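Local coordinates for protein 2,3-bisphosphoglycerate-independent phosphoglycerate mutase (Pyrococcus horikoshii, PDB 2ZKT) that probably catalyses the interconversion of 2-phosphoglycerate and 3-phosphoglycerate in glycolysis, as a metal-binding phosphoglycerate mutase that needs no 2,3-bisphosphoglycerate, at residues B[80-85]-B[230-235]; B[258-261]-B[265-268]. All coordinates share one frame; numbering follows the deposited sequence.

In the fold
Of the four segments, 80-85 on helix 80-86 comes first along the chain. The chain then builds the antiparallel sheet of strands 96-103, 152-155, 161-166 and 222-229. On leaving strand 222-229 it meets that helix again in contact 1, which closes a long loop of 144 residues. Contact 2 follows in series, neither nested in contact 1 nor crossing it. It closes a short connection of three residues between helix 253-261 and strand 265-267, an outermost strand of the mixed sheet within this chain. The two contacts touch, through two probable hydrogen bonds and apolar packing. Together they tie the helix and loop beside the antiparallel sheet to the edge of the mixed sheet.

Contact 1 (B[80-85]-B[230-235]); sequences GFFEAL and TYPNIP
A buried packing seam joins segment 80-85, on helix 80-86, to the loop 230-235 that follows strand 222-229. Phe81 and Phe82 meet Thr230, Tyr231 and Pro232. Phe81 and Tyr231 form an offset edge-to-face pair, with planes at 82° and the tyrosine edge toward the phenylalanine face. Phe81 CE1 lies 3.7 Å from Tyr231 CD1, near the plane of the tyrosine ring. Tyr231 CB adds a CH-pi contact, 4.2 Å from the centroid of the Phe81 ring. Tyr231 N also sits over a Phe81 face, toward its rim. Phe81 CB lies 3.1 Å from Thr230 O. CG of Phe81 is anti to the backbone N (chi1 -160°), which lays the ring along the Thr230-Tyr231 backbone. With the ring cut back to an alanine here, the Tyr231 edge would probably lose its aromatic partner and a gap would open beside the loop. Next along the helix, Phe82 CE1 packs 3.9 Å from Pro232 CG. Thr230 OG1 donates to Tyr231 O from above the carbonyl plane, a local bond of 3.1 Å. Phe82 also packs on Leu254 and Val258 of helix 253-261, Tyr231 OH makes a probable hydrogen bond to Ala261 O at that helix's end, and Thr230 touches Leu96 of strand 96-103.

Contact 2 (B[258-261]-B[265-268]); sequences VARA and DVYT
Val266 has the most surface buried here, and it meets Arg260 and Ala259 within a beta-alpha-beta unit. The unit runs from strand 246-249 through helix 253-261 to strand 265-267, which lies parallel to the first strand. The contact is where the helix packs against the strand that follows it. The CA atoms of Arg260 and Val266 are 6.6 Å apart, the nearest pair of the two segments. No hydrogen bond joins the segments, so the contact is one of packing. Val266 points toward the helix and uses mainly its CG2 methyl. This branch is anti to the carbonyl carbon, and it reaches both helix residues. Ala259 also points toward its partner. Its short side chain offers one methyl to the valine. The Arg260 chain crosses the Val266 side chain at about a right angle. The aliphatic part does the touching: CG lies 3.9 Å from Val266 CG2. Farther out, NE passes 4.0 Å from Val266 CB. The arginine chain is extended from CG to NE, which carries the guanidinium past the valine. There NH1 makes a probable hydrogen bond to Leu85 O of helix 80-86. On the strand side, backbone bonds of Asp265 and Tyr267 to Gly248 hold the edge strand to its neighbour. The shortest contact between the segments is methyl to methyl, Ala259 CB to Val266 CG2 at 3.7 Å.

Contact 1 (B[80-85]-B[230-235])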
ATOM      1  N   GLY B  80     -27.254  22.664  -6.774  1.00 48.88           N
ATOM      2  CA  GLY B  80     -28.014  22.437  -8.001  1.00 46.61           C
ATOM      3  C   GLY B  80     -27.374  22.797  -9.338  1.00 44.61           C
ATOM      4  O   GLY B  80     -27.269  21.944 -10.235  1.00 42.56           O
ATOM      5  N   PHE B  81     -26.953  24.056  -9.479  1.00 42.86           N
ATOM      6  CA  PHE B  81     -26.344  24.522 -10.725  1.00 44.58           C
ATOM      7  C   PHE B  81     -25.165  23.668 -11.203  1.00 44.60           C
ATOM      8  O   PHE B  81     -25.009  23.433 -12.410  1.00 44.24           O
ATOM      9  CB  PHE B  81     -25.883  25.981 -10.578  1.00 44.58           C
ATOM     10  CG  PHE B  81     -25.690  26.698 -11.893  1.00 49.64           C
ATOM     11  CD1 PHE B  81     -24.503  26.555 -12.613  1.00 49.69           C
ATOM     12  CD2 PHE B  81     -26.697  27.530 -12.404  1.00 51.70           C
ATOM     13  CE1 PHE B  81     -24.315  27.229 -13.827  1.00 49.43           C
ATOM     14  CE2 PHE B  81     -26.523  28.214 -13.618  1.00 49.61           C
ATOM     15  CZ  PHE B  81     -25.330  28.062 -14.330  1.00 49.15           C
ATOM     16  N   PHE B  82     -24.327  23.219 -10.261  1.00 45.59           N
ATOM     17  CA  PHE B  82     -23.165  22.390 -10.605  1.00 45.78           C
ATOM     18  C   PHE B  82     -23.640  21.025 -11.132  1.00 47.47           C
ATOM     19  O   PHE B  82     -23.091  20.492 -12.106  1.00 46.93           O
ATOM     20  CB  PHE B  82     -22.264  22.164  -9.371  1.00 46.65           C
ATOM     21  CG  PHE B  82     -21.666  23.427  -8.796  1.00 45.94           C
ATOM     22  CD1 PHE B  82     -20.865  24.260  -9.580  1.00 44.94           C
ATOM     23  CD2 PHE B  82     -21.883  23.768  -7.456  1.00 47.46           C
ATOM     24  CE1 PHE B  82     -20.286  25.410  -9.043  1.00 44.86           C
ATOM     25  CE2 PHE B  82     -21.308  24.916  -6.907  1.00 49.50           C
ATOM     26  CZ  PHE B  82     -20.507  25.740  -7.704  1.00 49.97           C
ATOM     27  N   GLU B  83     -24.647  20.460 -10.467  1.00 47.90           N
ATOM     28  CA  GLU B  83     -25.204  19.167 -10.869  1.00 50.06           C
ATOM     29  C   GLU B  83     -25.775  19.292 -12.298  1.00 49.23           C
ATOM     30  O   GLU B  83     -25.561  18.417 -13.138  1.00 49.08           O
ATOM     31  CB  GLU B  83     -26.320  18.750  -9.892  1.00 51.08           C
ATOM     32  CG  GLU B  83     -26.482  17.235  -9.690  1.00 60.13           C
ATOM     33  CD  GLU B  83     -25.403  16.628  -8.779  1.00 69.05           C
ATOM     34  OE1 GLU B  83     -25.214  17.142  -7.648  1.00 66.43           O
ATOM     35  OE2 GLU B  83     -24.756  15.634  -9.192  1.00 72.06           O
ATOM     36  N   ALA B  84     -26.494  20.387 -12.570  1.00 49.09           N
ATOM     37  CA  ALA B  84     -27.073  20.590 -13.897  1.00 49.94           C
ATOM     38  C   ALA B  84     -25.989  20.693 -14.979  1.00 51.41           C
ATOM     39  O   ALA B  84     -26.104  20.112 -16.058  1.00 50.90           O
ATOM     40  CB  ALA B  84     -27.932  21.863 -13.888  1.00 49.05           C
ATOM     41  N   LEU B  85     -24.935  21.502 -14.683  1.00 52.79           N
ATOM     42  CA  LEU B  85     -23.842  21.634 -15.654  1.00 54.20           C
ATOM     43  C   LEU B  85     -23.129  20.288 -15.834  1.00 54.84           C
ATOM     44  O   LEU B  85     -22.453  20.020 -16.822  1.00 54.13           O
ATOM     45  CB  LEU B  85     -22.789  22.621 -15.131  1.00 53.88           C
ATOM     46  CG  LEU B  85     -23.221  24.101 -15.016  1.00 56.73           C
ATOM     47  CD1 LEU B  85     -22.028  24.987 -14.680  1.00 55.40           C
ATOM     48  CD2 LEU B  85     -23.828  24.690 -16.300  1.00 58.04           C
ATOM     49  N   THR B 230     -27.372  28.422  -7.914  1.00 58.20           N
ATOM     50  CA  THR B 230     -27.241  29.341  -9.043  1.00 57.38           C
ATOM     51  C   THR B 230     -25.768  29.248  -9.444  1.00 56.64           C
ATOM     52  O   THR B 230     -25.010  28.443  -8.881  1.00 55.82           O
ATOM     53  CB  THR B 230     -27.552  30.813  -8.631  1.00 57.25           C
ATOM     54  OG1 THR B 230     -26.473  31.331  -7.831  1.00 59.13           O
ATOM     55  CG2 THR B 230     -28.835  30.887  -7.811  1.00 55.78           C
ATOM     56  N   TYR B 231     -25.361  30.057 -10.419  1.00 55.10           N
ATOM     57  CA  TYR B 231     -23.962  30.068 -10.837  1.00 54.41           C
ATOM     58  C   TYR B 231     -23.160  30.615  -9.636  1.00 53.76           C
ATOM     59  O   TYR B 231     -23.628  31.515  -8.926  1.00 53.47           O
ATOM     60  CB  TYR B 231     -23.787  30.997 -12.046  1.00 54.20           C
ATOM     61  CG  TYR B 231     -22.375  31.037 -12.586  1.00 51.53           C
ATOM     62  CD1 TYR B 231     -21.893  30.010 -13.407  1.00 53.40           C
ATOM     63  CD2 TYR B 231     -21.522  32.104 -12.287  1.00 53.17           C
ATOM     64  CE1 TYR B 231     -20.591  30.044 -13.923  1.00 54.44           C
ATOM     65  CE2 TYR B 231     -20.216  32.152 -12.794  1.00 51.08           C
ATOM     66  CZ  TYR B 231     -19.758  31.119 -13.611  1.00 55.68           C
ATOM     67  OH  TYR B 231     -18.472  31.152 -14.109  1.00 53.71           O
ATOM     68  N   PRO B 232     -21.947  30.083  -9.390  1.00 52.65           N
ATOM     69  CA  PRO B 232     -21.156  30.575  -8.249  1.00 54.24           C
ATOM     70  C   PRO B 232     -20.672  32.032  -8.390  1.00 54.72           C
ATOM     71  O   PRO B 232     -20.324  32.486  -9.488  1.00 54.13           O
ATOM     72  CB  PRO B 232     -20.000  29.575  -8.180  1.00 52.53           C
ATOM     73  CG  PRO B 232     -19.786  29.227  -9.624  1.00 53.42           C
ATOM     74  CD  PRO B 232     -21.206  29.052 -10.142  1.00 53.21           C
ATOM     75  N   ASN B 233     -20.667  32.762  -7.270  1.00 55.49           N
ATOM     76  CA  ASN B 233     -20.219  34.158  -7.253  1.00 56.83           C
ATOM     77  C   ASN B 233     -18.690  34.222  -7.331  1.00 57.43           C
ATOM     78  O   ASN B 233     -18.012  34.463  -6.327  1.00 57.64           O
ATOM     79  CB  ASN B 233     -20.684  34.862  -5.965  1.00 57.46           C
ATOM     80  CG  ASN B 233     -20.231  36.324  -5.899  1.00 59.97           C
ATOM     81  OD1 ASN B 233     -20.208  36.934  -4.824  1.00 63.87           O
ATOM     82  ND2 ASN B 233     -19.879  36.890  -7.054  1.00 60.66           N
ATOM     83  N   ILE B 234     -18.143  33.991  -8.522  1.00 58.12           N
ATOM     84  CA  ILE B 234     -16.699  34.046  -8.686  1.00 58.15           C
ATOM     85  C   ILE B 234     -16.359  35.266  -9.531  1.00 59.31           C
ATOM     86  O   ILE B 234     -17.063  35.571 -10.502  1.00 59.25           O
ATOM     87  CB  ILE B 234     -16.147  32.790  -9.382  1.00 57.72           C
ATOM     88  CG1 ILE B 234     -16.762  32.653 -10.775  1.00 56.15           C
ATOM     89  CG2 ILE B 234     -16.438  31.555  -8.540  1.00 57.16           C
ATOM     90  CD1 ILE B 234     -15.999  31.705 -11.666  1.00 52.03           C
ATOM     91  N   PRO B 235     -15.273  35.982  -9.169  1.00 61.01           N
ATOM     92  CA  PRO B 235     -14.826  37.182  -9.890  1.00 62.07           C
ATOM     93  C   PRO B 235     -14.701  36.899 -11.388  1.00 62.43           C
ATOM     94  O   PRO B 235     -15.438  37.454 -12.211  1.00 62.96           O
ATOM     95  CB  PRO B 235     -13.463  37.479  -9.249  1.00 63.32           C
ATOM     96  CG  PRO B 235     -13.633  36.983  -7.847  1.00 62.19           C
ATOM     97  CD  PRO B 235     -14.349  35.663  -8.059  1.00 61.89           C
TER

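Contact 2 (B[258-261]-B[265-268])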
ATOM      1  N   VAL B 258     -18.699  21.737 -11.292  1.00 46.34           N
ATOM      2  CA  VAL B 258     -17.894  22.792 -10.689  1.00 47.59           C
ATOM      3  C   VAL B 258     -16.774  23.173 -11.655  1.00 46.97           C
ATOM      4  O   VAL B 258     -16.555  24.351 -11.937  1.00 48.30           O
ATOM      5  CB  VAL B 258     -17.282  22.328  -9.339  1.00 48.15           C
ATOM      6  CG1 VAL B 258     -16.334  23.405  -8.800  1.00 49.44           C
ATOM      7  CG2 VAL B 258     -18.407  22.045  -8.330  1.00 45.89           C
ATOM      8  N   ALA B 259     -16.068  22.171 -12.176  1.00 47.54           N
ATOM      9  CA  ALA B 259     -14.972  22.427 -13.103  1.00 47.83           C
ATOM     10  C   ALA B 259     -15.453  23.243 -14.304  1.00 48.30           C
ATOM     11  O   ALA B 259     -14.782  24.189 -14.731  1.00 49.62           O
ATOM     12  CB  ALA B 259     -14.365  21.114 -13.562  1.00 47.45           C
ATOM     13  N   ARG B 260     -16.621  22.883 -14.845  1.00 47.79           N
ATOM     14  CA  ARG B 260     -17.174  23.602 -15.998  1.00 49.32           C
ATOM     15  C   ARG B 260     -17.519  25.036 -15.626  1.00 46.64           C
ATOM     16  O   ARG B 260     -17.198  25.974 -16.365  1.00 48.45           O
ATOM     17  CB  ARG B 260     -18.426  22.889 -16.544  1.00 49.18           C
ATOM     18  CG  ARG B 260     -18.098  21.851 -17.621  1.00 53.56           C
ATOM     19  CD  ARG B 260     -19.264  20.924 -17.950  1.00 53.05           C
ATOM     20  NE  ARG B 260     -18.864  19.945 -18.965  1.00 58.00           N
ATOM     21  CZ  ARG B 260     -19.487  18.786 -19.192  1.00 59.88           C
ATOM     22  NH1 ARG B 260     -20.556  18.443 -18.473  1.00 62.89           N
ATOM     23  NH2 ARG B 260     -19.030  17.962 -20.129  1.00 59.62           N
ATOM     24  N   ALA B 261     -18.175  25.202 -14.475  1.00 46.09           N
ATOM     25  CA  ALA B 261     -18.548  26.536 -14.015  1.00 45.76           C
ATOM     26  C   ALA B 261     -17.334  27.480 -13.941  1.00 45.61           C
ATOM     27  O   ALA B 261     -17.445  28.642 -14.316  1.00 47.67           O
ATOM     28  CB  ALA B 261     -19.240  26.452 -12.648  1.00 44.46           C
ATOM     29  N   ASP B 265     -12.267  22.615 -19.515  1.00 51.81           N
ATOM     30  CA  ASP B 265     -12.802  21.844 -20.642  1.00 53.88           C
ATOM     31  C   ASP B 265     -12.826  20.409 -20.100  1.00 55.02           C
ATOM     32  O   ASP B 265     -11.813  19.713 -20.124  1.00 53.93           O
ATOM     33  CB  ASP B 265     -11.878  21.917 -21.873  1.00 54.84           C
ATOM     34  CG  ASP B 265     -11.929  23.269 -22.573  1.00 58.12           C
ATOM     35  OD1 ASP B 265     -12.956  23.972 -22.447  1.00 64.32           O
ATOM     36  OD2 ASP B 265     -10.950  23.625 -23.267  1.00 61.01           O
ATOM     37  N   VAL B 266     -13.982  19.969 -19.608  1.00 55.90           N
ATOM     38  CA  VAL B 266     -14.075  18.636 -19.022  1.00 56.92           C
ATOM     39  C   VAL B 266     -14.142  17.462 -20.002  1.00 56.84           C
ATOM     40  O   VAL B 266     -14.848  17.504 -21.013  1.00 57.57           O
ATOM     41  CB  VAL B 266     -15.274  18.568 -18.037  1.00 56.67           C
ATOM     42  CG1 VAL B 266     -15.411  17.163 -17.455  1.00 57.31           C
ATOM     43  CG2 VAL B 266     -15.057  19.581 -16.911  1.00 57.50           C
ATOM     44  N   TYR B 267     -13.382  16.414 -19.680  1.00 57.52           N
ATOM     45  CA  TYR B 267     -13.313  15.197 -20.483  1.00 56.83           C
ATOM     46  C   TYR B 267     -13.627  13.997 -19.603  1.00 57.72           C
ATOM     47  O   TYR B 267     -13.265  13.968 -18.421  1.00 56.99           O
ATOM     48  CB  TYR B 267     -11.909  15.006 -21.064  1.00 55.37           C
ATOM     49  CG  TYR B 267     -11.505  16.063 -22.066  1.00 55.02           C
ATOM     50  CD1 TYR B 267     -10.925  17.264 -21.644  1.00 51.22           C
ATOM     51  CD2 TYR B 267     -11.694  15.866 -23.436  1.00 57.19           C
ATOM     52  CE1 TYR B 267     -10.546  18.241 -22.558  1.00 53.71           C
ATOM     53  CE2 TYR B 267     -11.317  16.844 -24.368  1.00 54.40           C
ATOM     54  CZ  TYR B 267     -10.740  18.030 -23.923  1.00 53.46           C
ATOM     55  OH  TYR B 267     -10.359  19.003 -24.830  1.00 53.27           O
ATOM     56  N   THR B 268     -14.303  13.013 -20.192  1.00 58.53           N
ATOM     57  CA  THR B 268     -14.648  11.777 -19.499  1.00 59.24           C
ATOM     58  C   THR B 268     -14.280  10.670 -20.485  1.00 61.25           C
ATOM     59  O   THR B 268     -15.080  10.296 -21.343  1.00 60.83           O
ATOM     60  CB  THR B 268     -16.153  11.701 -19.192  1.00 59.08           C
ATOM     61  OG1 THR B 268     -16.588  12.928 -18.577  1.00 57.70           O
ATOM     62  CG2 THR B 268     -16.441  10.531 -18.252  1.00 57.89           C
TER